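Local atomic coordinates of uncharacterized NTF2-like protein (Cytophaga hutchinsonii ATCC 33406, PDB entry 3F40), a protein that is of unknown function but has the NTF2-like fold of the SnoaL-like family, whose cone-shaped barrel often encloses a ligand or substrate pocket. Residues A18-N23 / K58-V63; F35-P40 / L102-D107; D72-Y77 / A87-Y92. All blocks are in the same frame, centred on the assembly; numbering follows the deposited sequence.

Contact 1: residues A18-N23 / K58-V63; sequences ALNTEN and KFKYVV
Asn20 grips the backbone of Tyr61 with both ends of its amide. Tyr61 N donates to Asn20 OD1 at 2.8 Å, with an N-H...O angle of 158°, and Asn20 ND2 donates to Tyr61 O at 2.9 Å. Each acceptor is met in its carbonyl plane, on a lone pair, although Tyr61 O lies tilted from the amide plane of Asn20. OD1 also lies at the edge of the Tyr61 ring, in its plane. The pair of bonds fixes the rotation of the amide. With an alanine here, Tyr61 N and O would probably lose both mates and the helix end its tie to the strand.

The contact joins the end of helix 8-20 to the start of strand 60-69, an outermost strand of the NTF2-like sheet within this chain. The helix ends in a Schellman motif, with Asn23 N bonded to Ala18 O and Glu22 N to Leu19 O. Glu22, the C-prime residue with positive phi, turns toward 58-63.

There it forms a salt bridge, Lys60 NZ to Glu22 OE2 at 2.7 Å, on the anti lone pair of the carboxylate oxygen. The Lys60 chain bends at chi2 (-63°) and chi4 (-64°), which carries its CE past Asn20 O and its NZ back to Lys58 O, 3.0 Å away. A water accepts from Lys60 NZ and donates to Leu19 O and Phe59 O.

The apolar part is small. Leu19 CD1 lies 3.8 Å from Tyr61 CE1. Phe59 and Tyr61 also pack on Ile79 of strand 72-81, while Leu19 reaches Phe24 and Ala27 of helix 24-29.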
loop_
_atom_site.group_PDB
_atom_site.type_symbol
_atom_site.label_atom_id
_atom_site.label_comp_id
_atom_site.label_asym_id
_atom_site.label_seq_id
_atom_site.Cartn_x
_atom_site.Cartn_y
_atom_site.Cartn_z
ATOM N N ALA A 18 -3.924 -18.670 7.399
ATOM C CA ALA A 18 -3.269 -19.900 6.985
ATOM C C ALA A 18 -1.746 -19.717 6.969
ATOM O O ALA A 18 -0.992 -20.549 7.479
ATOM C CB ALA A 18 -3.810 -20.390 5.643
ATOM N N LEU A 19 -1.246 -18.636 6.415
ATOM C CA LEU A 19 0.206 -18.426 6.417
ATOM C C LEU A 19 0.735 -18.286 7.847
ATOM O O LEU A 19 1.767 -18.853 8.219
ATOM C CB LEU A 19 0.565 -17.190 5.589
ATOM C CG LEU A 19 0.287 -17.261 4.098
ATOM C CD1 LEU A 19 0.546 -15.917 3.435
ATOM C CD2 LEU A 19 1.122 -18.353 3.432
ATOM N N ASN A 20 0.020 -17.549 8.670
ATOM C CA ASN A 20 0.487 -17.303 10.046
ATOM C C ASN A 20 0.554 -18.565 10.889
ATOM O O ASN A 20 1.386 -18.674 11.773
ATOM C CB ASN A 20 -0.384 -16.269 10.758
ATOM C CG ASN A 20 0.010 -14.852 10.427
ATOM O OD1 ASN A 20 1.107 -14.619 9.935
ATOM N ND2 ASN A 20 -0.889 -13.879 10.684
ATOM N N THR A 21 -0.323 -19.493 10.576
ATOM C CA THR A 21 -0.372 -20.757 11.307
ATOM C C THR A 21 0.365 -21.854 10.557
ATOM O O THR A 21 0.260 -23.040 10.866
ATOM C CB THR A 21 -1.798 -21.187 11.603
ATOM O OG1 THR A 21 -2.559 -21.302 10.384
ATOM C CG2 THR A 21 -2.442 -20.196 12.620
ATOM N N GLU A 22 1.174 -21.436 9.603
ATOM C CA GLU A 22 2.007 -22.344 8.820
ATOM C C GLU A 22 1.158 -23.492 8.249
ATOM O O GLU A 22 1.581 -24.660 8.231
ATOM C CB GLU A 22 3.256 -22.816 9.624
ATOM C CG GLU A 22 4.144 -21.652 10.034
ATOM C CD GLU A 22 5.554 -22.085 10.535
ATOM O OE1 GLU A 22 5.841 -23.335 10.651
ATOM O OE2 GLU A 22 6.337 -21.145 10.842
ATOM N N ASN A 23 -0.073 -23.167 7.845
ATOM C CA ASN A 23 -0.955 -24.087 7.151
ATOM C C ASN A 23 -0.922 -23.847 5.651
ATOM O O ASN A 23 -1.791 -23.176 5.063
ATOM C CB ASN A 23 -2.378 -24.008 7.680
ATOM C CG ASN A 23 -3.238 -25.202 7.210
ATOM O OD1 ASN A 23 -2.933 -25.886 6.231
ATOM N ND2 ASN A 23 -4.370 -25.419 7.902
ATOM N N LYS A 58 8.343 -18.956 5.449
ATOM C CA LYS A 58 7.579 -18.875 6.702
ATOM C C LYS A 58 7.400 -17.453 7.257
ATOM O O LYS A 58 7.597 -17.179 8.419
ATOM C CB LYS A 58 8.221 -19.779 7.769
ATOM C CG LYS A 58 8.342 -21.225 7.307
ATOM C CD LYS A 58 8.928 -22.117 8.380
ATOM C CE LYS A 58 8.542 -23.533 8.125
ATOM N NZ LYS A 58 9.062 -24.108 6.913
ATOM N N PHE A 59 7.003 -16.555 6.369
ATOM C CA PHE A 59 6.716 -15.171 6.741
ATOM C C PHE A 59 5.484 -15.106 7.625
ATOM O O PHE A 59 4.587 -15.914 7.502
ATOM C CB PHE A 59 6.469 -14.280 5.508
ATOM C CG PHE A 59 7.637 -14.128 4.593
ATOM C CD1 PHE A 59 8.939 -14.261 5.035
ATOM C CD2 PHE A 59 7.412 -13.818 3.281
ATOM C CE1 PHE A 59 10.005 -14.075 4.137
ATOM C CE2 PHE A 59 8.480 -13.629 2.416
ATOM C CZ PHE A 59 9.753 -13.773 2.851
ATOM N N LYS A 60 5.525 -14.169 8.565
ATOM C CA LYS A 60 4.425 -13.897 9.478
ATOM C C LYS A 60 3.923 -12.464 9.308
ATOM O O LYS A 60 4.690 -11.581 9.018
ATOM C CB LYS A 60 4.840 -14.151 10.923
ATOM C CG LYS A 60 5.331 -15.557 11.199
ATOM C CD LYS A 60 4.250 -16.592 10.954
ATOM C CE LYS A 60 4.690 -18.037 11.234
ATOM N NZ LYS A 60 5.775 -18.517 10.340
ATOM N N TYR A 61 2.619 -12.257 9.509
ATOM C CA TYR A 61 1.947 -11.001 9.190
ATOM C C TYR A 61 1.128 -10.491 10.353
ATOM O O TYR A 61 0.378 -11.263 10.973
ATOM C CB TYR A 61 0.997 -11.211 7.996
ATOM C CG TYR A 61 1.684 -11.764 6.777
ATOM C CD1 TYR A 61 1.965 -13.107 6.680
ATOM C CD2 TYR A 61 2.065 -10.939 5.734
ATOM C CE1 TYR A 61 2.622 -13.633 5.570
ATOM C CE2 TYR A 61 2.713 -11.444 4.618
ATOM C CZ TYR A 61 2.981 -12.802 4.555
ATOM O OH TYR A 61 3.658 -13.385 3.503
ATOM N N VAL A 62 1.243 -9.205 10.617
ATOM C CA VAL A 62 0.370 -8.573 11.561
ATOM C C VAL A 62 -0.366 -7.499 10.793
ATOM O O VAL A 62 0.235 -6.523 10.341
ATOM C CB VAL A 62 1.116 -7.949 12.738
ATOM C CG1 VAL A 62 0.138 -7.188 13.605
ATOM C CG2 VAL A 62 1.901 -9.021 13.556
ATOM N N VAL A 63 -1.670 -7.704 10.662
ATOM C CA VAL A 63 -2.509 -6.809 9.876
ATOM C C VAL A 63 -2.988 -5.635 10.755
ATOM O O VAL A 63 -3.643 -5.836 11.806
ATOM C CB VAL A 63 -3.743 -7.536 9.291
ATOM C CG1 VAL A 63 -4.624 -6.548 8.528
ATOM C CG2 VAL A 63 -3.342 -8.700 8.378
HETATM O O HOH W 1 4.460 -18.673 7.684
#

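Contact 2: residues F35-P40 / L102-D107; sequences FTFNGP and LHVYFD
Phe37 and Leu102 lie side by side on one face of a parallel strand pair, 35-39 with 102-105. This face is tightly packed with aromatic and aliphatic groups. Leu102 CD2 meets the edge of the Phe37 ring, 3.9 Å from CD1. Val104 CG1 approaches the same ring at 3.6 Å from CZ. Phe35 CZ rests against Leu102 CB. Tyr50 stacks on Phe37 and also meets Phe35, while Tyr77 and Tyr92 touch Leu102.

At the end of the strand Pro40 lies over Phe106. Pro40 CG stands 3.6 Å above the ring centroid, 8° off the normal, a CH-pi contact. The Phe106 ring is brought there by a chi1 of 62°. Pro40 also packs on Asp107 of the second subunit.

On the other face one polar pair, Asn38 and His103, meets a water. Their amide and ring planes are nearly parallel, 7° apart, and Asn38 CB lies 3.7 Å from His103 CD2. The water accepts from Asn38 ND2, donates to Leu102 O and hydrogen-bonds Thr36 OG1. It also lies over one face of the His103 ring, toward its rim.

Three backbone bonds set the register: Leu102 N to Thr36 O, Asn38 N to Leu102 O and Val104 N to Asn38 O. Beyond these, packing holds the Phe37 face, while on the Asn38 face the water ties Thr36 OG1 and Asn38 ND2 to Leu102 O across the strands.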
loop_
_atom_site.group_PDB
_atom_site.type_symbol
_atom_site.label_atom_id
_atom_site.label_comp_id
_atom_site.label_asym_id
_atom_site.label_seq_id
_atom_site.Cartn_x
_atom_site.Cartn_y
_atom_site.Cartn_z
ATOM N N PHE A 35 -2.195 -17.738 -10.225
ATOM C CA PHE A 35 -1.876 -16.598 -9.348
ATOM C C PHE A 35 -0.518 -16.027 -9.705
ATOM O O PHE A 35 0.438 -16.769 -9.957
ATOM C CB PHE A 35 -1.862 -17.114 -7.922
ATOM C CG PHE A 35 -1.234 -16.193 -6.898
ATOM C CD1 PHE A 35 -1.989 -15.231 -6.257
ATOM C CD2 PHE A 35 0.117 -16.324 -6.558
ATOM C CE1 PHE A 35 -1.421 -14.438 -5.298
ATOM C CE2 PHE A 35 0.683 -15.519 -5.607
ATOM C CZ PHE A 35 -0.097 -14.590 -4.961
ATOM N N THR A 36 -0.437 -14.708 -9.692
ATOM C CA THR A 36 0.838 -14.047 -9.794
ATOM C C THR A 36 1.195 -13.274 -8.547
ATOM O O THR A 36 0.343 -12.761 -7.856
ATOM C CB THR A 36 0.883 -13.072 -10.988
ATOM O OG1 THR A 36 -0.043 -12.002 -10.789
ATOM C CG2 THR A 36 0.559 -13.802 -12.306
ATOM N N PHE A 37 2.491 -13.228 -8.315
ATOM C CA PHE A 37 3.100 -12.435 -7.254
ATOM C C PHE A 37 4.059 -11.423 -7.841
ATOM O O PHE A 37 4.875 -11.770 -8.698
ATOM C CB PHE A 37 3.892 -13.314 -6.275
ATOM C CG PHE A 37 4.643 -12.524 -5.259
ATOM C CD1 PHE A 37 3.983 -12.010 -4.138
ATOM C CD2 PHE A 37 5.993 -12.262 -5.409
ATOM C CE1 PHE A 37 4.669 -11.254 -3.200
ATOM C CE2 PHE A 37 6.674 -11.500 -4.471
ATOM C CZ PHE A 37 6.014 -11.011 -3.385
ATOM N N ASN A 38 3.992 -10.192 -7.344
ATOM C CA ASN A 38 4.981 -9.157 -7.601
ATOM C C ASN A 38 5.356 -8.484 -6.319
ATOM O O ASN A 38 4.513 -8.019 -5.573
ATOM C CB ASN A 38 4.459 -8.123 -8.535
ATOM C CG ASN A 38 4.494 -8.558 -9.901
ATOM O OD1 ASN A 38 5.460 -8.256 -10.667
ATOM N ND2 ASN A 38 3.482 -9.256 -10.285
ATOM N N GLY A 39 6.650 -8.422 -6.079
ATOM C CA GLY A 39 7.181 -7.734 -4.928
ATOM C C GLY A 39 8.471 -7.046 -5.299
ATOM O O GLY A 39 8.947 -7.173 -6.447
ATOM N N PRO A 40 9.070 -6.353 -4.336
ATOM C CA PRO A 40 10.320 -5.635 -4.624
ATOM C C PRO A 40 11.441 -6.516 -5.167
ATOM O O PRO A 40 12.338 -6.057 -5.918
ATOM C CB PRO A 40 10.734 -5.120 -3.257
ATOM C CG PRO A 40 9.546 -5.096 -2.441
ATOM C CD PRO A 40 8.556 -6.088 -2.986
ATOM N N LEU A 102 -1.141 -10.872 -6.118
ATOM C CA LEU A 102 -0.641 -10.060 -4.997
ATOM C C LEU A 102 0.481 -9.178 -5.525
ATOM O O LEU A 102 1.385 -9.666 -6.195
ATOM C CB LEU A 102 -0.112 -10.955 -3.881
ATOM C CG LEU A 102 0.635 -10.256 -2.740
ATOM C CD1 LEU A 102 -0.198 -9.159 -2.047
ATOM C CD2 LEU A 102 1.084 -11.277 -1.709
ATOM N N HIS A 103 0.377 -7.887 -5.235
ATOM C CA HIS A 103 1.448 -6.947 -5.406
ATOM C C HIS A 103 1.771 -6.379 -4.035
ATOM O O HIS A 103 0.877 -5.809 -3.412
ATOM C CB HIS A 103 1.001 -5.797 -6.302
ATOM C CG HIS A 103 0.826 -6.175 -7.720
ATOM N ND1 HIS A 103 -0.246 -6.925 -8.159
ATOM C CD2 HIS A 103 1.573 -5.898 -8.814
ATOM C CE1 HIS A 103 -0.136 -7.108 -9.471
ATOM N NE2 HIS A 103 0.964 -6.497 -9.888
ATOM N N VAL A 104 2.996 -6.591 -3.560
ATOM C CA VAL A 104 3.376 -6.113 -2.224
ATOM C C VAL A 104 4.420 -5.007 -2.359
ATOM O O VAL A 104 5.315 -5.068 -3.187
ATOM C CB VAL A 104 3.821 -7.300 -1.295
ATOM C CG1 VAL A 104 5.087 -7.943 -1.759
ATOM C CG2 VAL A 104 3.916 -6.836 0.144
ATOM N N TYR A 105 4.235 -3.995 -1.538
ATOM C CA TYR A 105 5.004 -2.751 -1.578
ATOM C C TYR A 105 5.755 -2.551 -0.277
ATOM O O TYR A 105 5.137 -2.462 0.766
ATOM C CB TYR A 105 4.088 -1.545 -1.787
ATOM C CG TYR A 105 3.240 -1.559 -3.011
ATOM C CD1 TYR A 105 2.050 -2.253 -3.038
ATOM C CD2 TYR A 105 3.609 -0.843 -4.131
ATOM C CE1 TYR A 105 1.254 -2.243 -4.168
ATOM C CE2 TYR A 105 2.821 -0.806 -5.240
ATOM C CZ TYR A 105 1.639 -1.534 -5.263
ATOM O OH TYR A 105 0.818 -1.478 -6.364
ATOM N N PHE A 106 7.065 -2.422 -0.369
ATOM C CA PHE A 106 7.908 -2.131 0.767
ATOM C C PHE A 106 9.327 -1.850 0.332
ATOM O O PHE A 106 9.701 -2.148 -0.798
ATOM C CB PHE A 106 7.898 -3.251 1.832
ATOM C CG PHE A 106 8.424 -4.599 1.376
ATOM C CD1 PHE A 106 7.561 -5.540 0.878
ATOM C CD2 PHE A 106 9.761 -4.945 1.566
ATOM C CE1 PHE A 106 8.008 -6.786 0.511
ATOM C CE2 PHE A 106 10.199 -6.193 1.169
ATOM C CZ PHE A 106 9.317 -7.106 0.661
ATOM N N ASP A 107 10.091 -1.277 1.254
ATOM C CA ASP A 107 11.517 -1.019 1.037
ATOM C C ASP A 107 12.302 -2.256 1.497
ATOM O O ASP A 107 12.338 -2.559 2.693
ATOM C CB ASP A 107 11.945 0.212 1.829
ATOM C CG ASP A 107 13.434 0.467 1.795
ATOM O OD1 ASP A 107 14.170 -0.223 1.067
ATOM O OD2 ASP A 107 13.840 1.400 2.551
HETATM O O HOH W 2 1.074 -10.055 -9.143
#

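Contact 3: residues D72-Y77 / A87-Y92; sequences DVCLIY and AASGLY
Tyr77 and Tyr92 reach toward each other across the hairpin and join through their hydroxyls, OH to OH 2.7 Å. Either oxygen could be the donor. Tyr92 OH lies at the edge of the Tyr77 ring, in its plane. A chi1 of 50° on Tyr77 swings the ring across the neighbouring strand, where its OH comes 3.5 Å from Gly90 CA. The hydroxyl lies over the position where Gly90 has no side chain.

Six backbone bonds pair the antiparallel strands. Val73 with Tyr92, Leu75 with Gly90 and Tyr77 with Ala88 are hydrogen-bonded pairs, each linked in both directions at 2.8 to 3.0 Å between N and O.

Apolar contacts flank the tyrosines. Leu75 CD1 touches Tyr92 CE1 at 3.7 Å, and Ala88 CB touches Tyr77 CE1 at 3.9 Å. On the opposite face Ile76 CD1 packs on Ser89, 3.9 Å from its CB.

Helix 8-20 covers the tyrosine face, with Val12 and Ile16 on Leu75. Strands 60-69 and 98-105 flank the hairpin. The Cys74 face meets the second subunit, where Ser89 OG bonds Ser89 OG of that subunit.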
loop_
_atom_site.group_PDB
_atom_site.type_symbol
_atom_site.label_atom_id
_atom_site.label_comp_id
_atom_site.label_asym_id
_atom_site.label_seq_id
_atom_site.Cartn_x
_atom_site.Cartn_y
_atom_site.Cartn_z
ATOM N N ASP A 72 -10.607 -5.705 -5.289
ATOM C CA ASP A 72 -9.308 -5.544 -4.646
ATOM C C ASP A 72 -9.438 -5.344 -3.153
ATOM O O ASP A 72 -10.317 -4.666 -2.661
ATOM C CB ASP A 72 -8.535 -4.356 -5.201
ATOM C CG ASP A 72 -8.310 -4.477 -6.697
ATOM O OD1 ASP A 72 -7.625 -5.425 -7.085
ATOM O OD2 ASP A 72 -8.797 -3.632 -7.469
ATOM N N VAL A 73 -8.477 -5.934 -2.458
ATOM C CA VAL A 73 -8.263 -5.775 -1.031
ATOM C C VAL A 73 -6.846 -5.298 -0.804
ATOM O O VAL A 73 -5.910 -5.824 -1.389
ATOM C CB VAL A 73 -8.539 -7.105 -0.250
ATOM C CG1 VAL A 73 -8.061 -7.004 1.215
ATOM C CG2 VAL A 73 -10.012 -7.463 -0.350
ATOM N N CYS A 74 -6.685 -4.269 0.015
ATOM C CA CYS A 74 -5.348 -3.810 0.381
ATOM C C CYS A 74 -5.131 -3.888 1.882
ATOM O O CYS A 74 -5.875 -3.303 2.664
ATOM C CB CYS A 74 -5.091 -2.385 -0.127
ATOM S SG CYS A 74 -3.324 -1.969 -0.165
ATOM N N LEU A 75 -4.075 -4.596 2.257
ATOM C CA LEU A 75 -3.693 -4.755 3.649
ATOM C C LEU A 75 -2.485 -3.903 3.967
ATOM O O LEU A 75 -1.532 -3.848 3.201
ATOM C CB LEU A 75 -3.331 -6.211 3.984
ATOM C CG LEU A 75 -4.419 -7.262 3.712
ATOM C CD1 LEU A 75 -3.928 -8.676 4.137
ATOM C CD2 LEU A 75 -5.719 -6.941 4.377
ATOM N N ILE A 76 -2.522 -3.246 5.118
ATOM C CA ILE A 76 -1.392 -2.590 5.719
ATOM C C ILE A 76 -0.953 -3.518 6.839
ATOM O O ILE A 76 -1.692 -3.778 7.781
ATOM C CB ILE A 76 -1.774 -1.216 6.295
ATOM C CG1 ILE A 76 -2.349 -0.304 5.211
ATOM C CG2 ILE A 76 -0.598 -0.540 6.979
ATOM C CD1 ILE A 76 -1.417 -0.016 4.049
ATOM N N TYR A 77 0.245 -4.062 6.693
ATOM C CA TYR A 77 0.712 -5.064 7.615
ATOM C C TYR A 77 2.217 -5.041 7.815
ATOM O O TYR A 77 2.982 -4.597 6.970
ATOM C CB TYR A 77 0.229 -6.461 7.202
ATOM C CG TYR A 77 0.421 -6.971 5.756
ATOM C CD1 TYR A 77 1.282 -6.386 4.851
ATOM C CD2 TYR A 77 -0.259 -8.097 5.351
ATOM C CE1 TYR A 77 1.408 -6.885 3.549
ATOM C CE2 TYR A 77 -0.148 -8.625 4.085
ATOM C CZ TYR A 77 0.689 -8.016 3.175
ATOM O OH TYR A 77 0.812 -8.546 1.892
ATOM N N ALA A 87 7.465 -3.002 7.355
ATOM C CA ALA A 87 6.136 -2.452 7.135
ATOM C C ALA A 87 5.862 -2.448 5.646
ATOM O O ALA A 87 6.613 -1.881 4.860
ATOM C CB ALA A 87 5.993 -1.030 7.700
ATOM N N ALA A 88 4.728 -3.031 5.281
ATOM C CA ALA A 88 4.355 -3.201 3.879
ATOM C C ALA A 88 2.881 -2.917 3.645
ATOM O O ALA A 88 2.070 -2.860 4.568
ATOM C CB ALA A 88 4.639 -4.662 3.431
ATOM N N SER A 89 2.570 -2.756 2.370
ATOM C CA SER A 89 1.208 -2.689 1.878
ATOM C C SER A 89 1.036 -3.803 0.847
ATOM O O SER A 89 1.826 -3.896 -0.056
ATOM C CB SER A 89 0.944 -1.322 1.241
ATOM O OG SER A 89 -0.365 -1.260 0.725
ATOM N N GLY A 90 0.002 -4.615 0.988
ATOM C CA GLY A 90 -0.236 -5.740 0.089
ATOM C C GLY A 90 -1.559 -5.558 -0.617
ATOM O O GLY A 90 -2.603 -5.393 0.015
ATOM N N LEU A 91 -1.515 -5.598 -1.948
ATOM C CA LEU A 91 -2.681 -5.416 -2.802
ATOM C C LEU A 91 -3.057 -6.763 -3.423
ATOM O O LEU A 91 -2.310 -7.335 -4.215
ATOM C CB LEU A 91 -2.355 -4.412 -3.893
ATOM C CG LEU A 91 -3.422 -4.161 -4.935
ATOM C CD1 LEU A 91 -4.662 -3.504 -4.334
ATOM C CD2 LEU A 91 -2.827 -3.301 -6.063
ATOM N N TYR A 92 -4.206 -7.286 -2.999
ATOM C CA TYR A 92 -4.726 -8.573 -3.423
ATOM C C TYR A 92 -5.888 -8.359 -4.385
ATOM O O TYR A 92 -6.831 -7.612 -4.061
ATOM C CB TYR A 92 -5.216 -9.381 -2.197
ATOM C CG TYR A 92 -4.163 -9.680 -1.184
ATOM C CD1 TYR A 92 -3.744 -8.724 -0.277
ATOM C CD2 TYR A 92 -3.594 -10.919 -1.105
ATOM C CE1 TYR A 92 -2.718 -8.986 0.616
ATOM C CE2 TYR A 92 -2.555 -11.187 -0.210
ATOM C CZ TYR A 92 -2.111 -10.206 0.636
ATOM O OH TYR A 92 -1.076 -10.441 1.507
#

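How the contacts relate
All three contacts reach one mixed sheet. Contact 3 is its middle, between the other two. Its centre lies 9 Å from that of contact 2 and 14 Å from that of contact 1. Strand 98-105 joins contact 2 to contact 3 through probable backbone bonds, His103 O to Leu91 N and Tyr105 N to Ser89 O, both 2.8 Å. On the other side Tyr61 CD2 of contact 1 packs 3.6 Å from Tyr77 CE2. Contacts 1 and 2 do not touch; their nearest atoms are about 6 Å apart. Contacts 2 and 3 also meet the second subunit. Tyr61, Tyr77, Tyr92 and Leu102 link the three, probably on the concave side that holds the pocket in NTF2-like relatives.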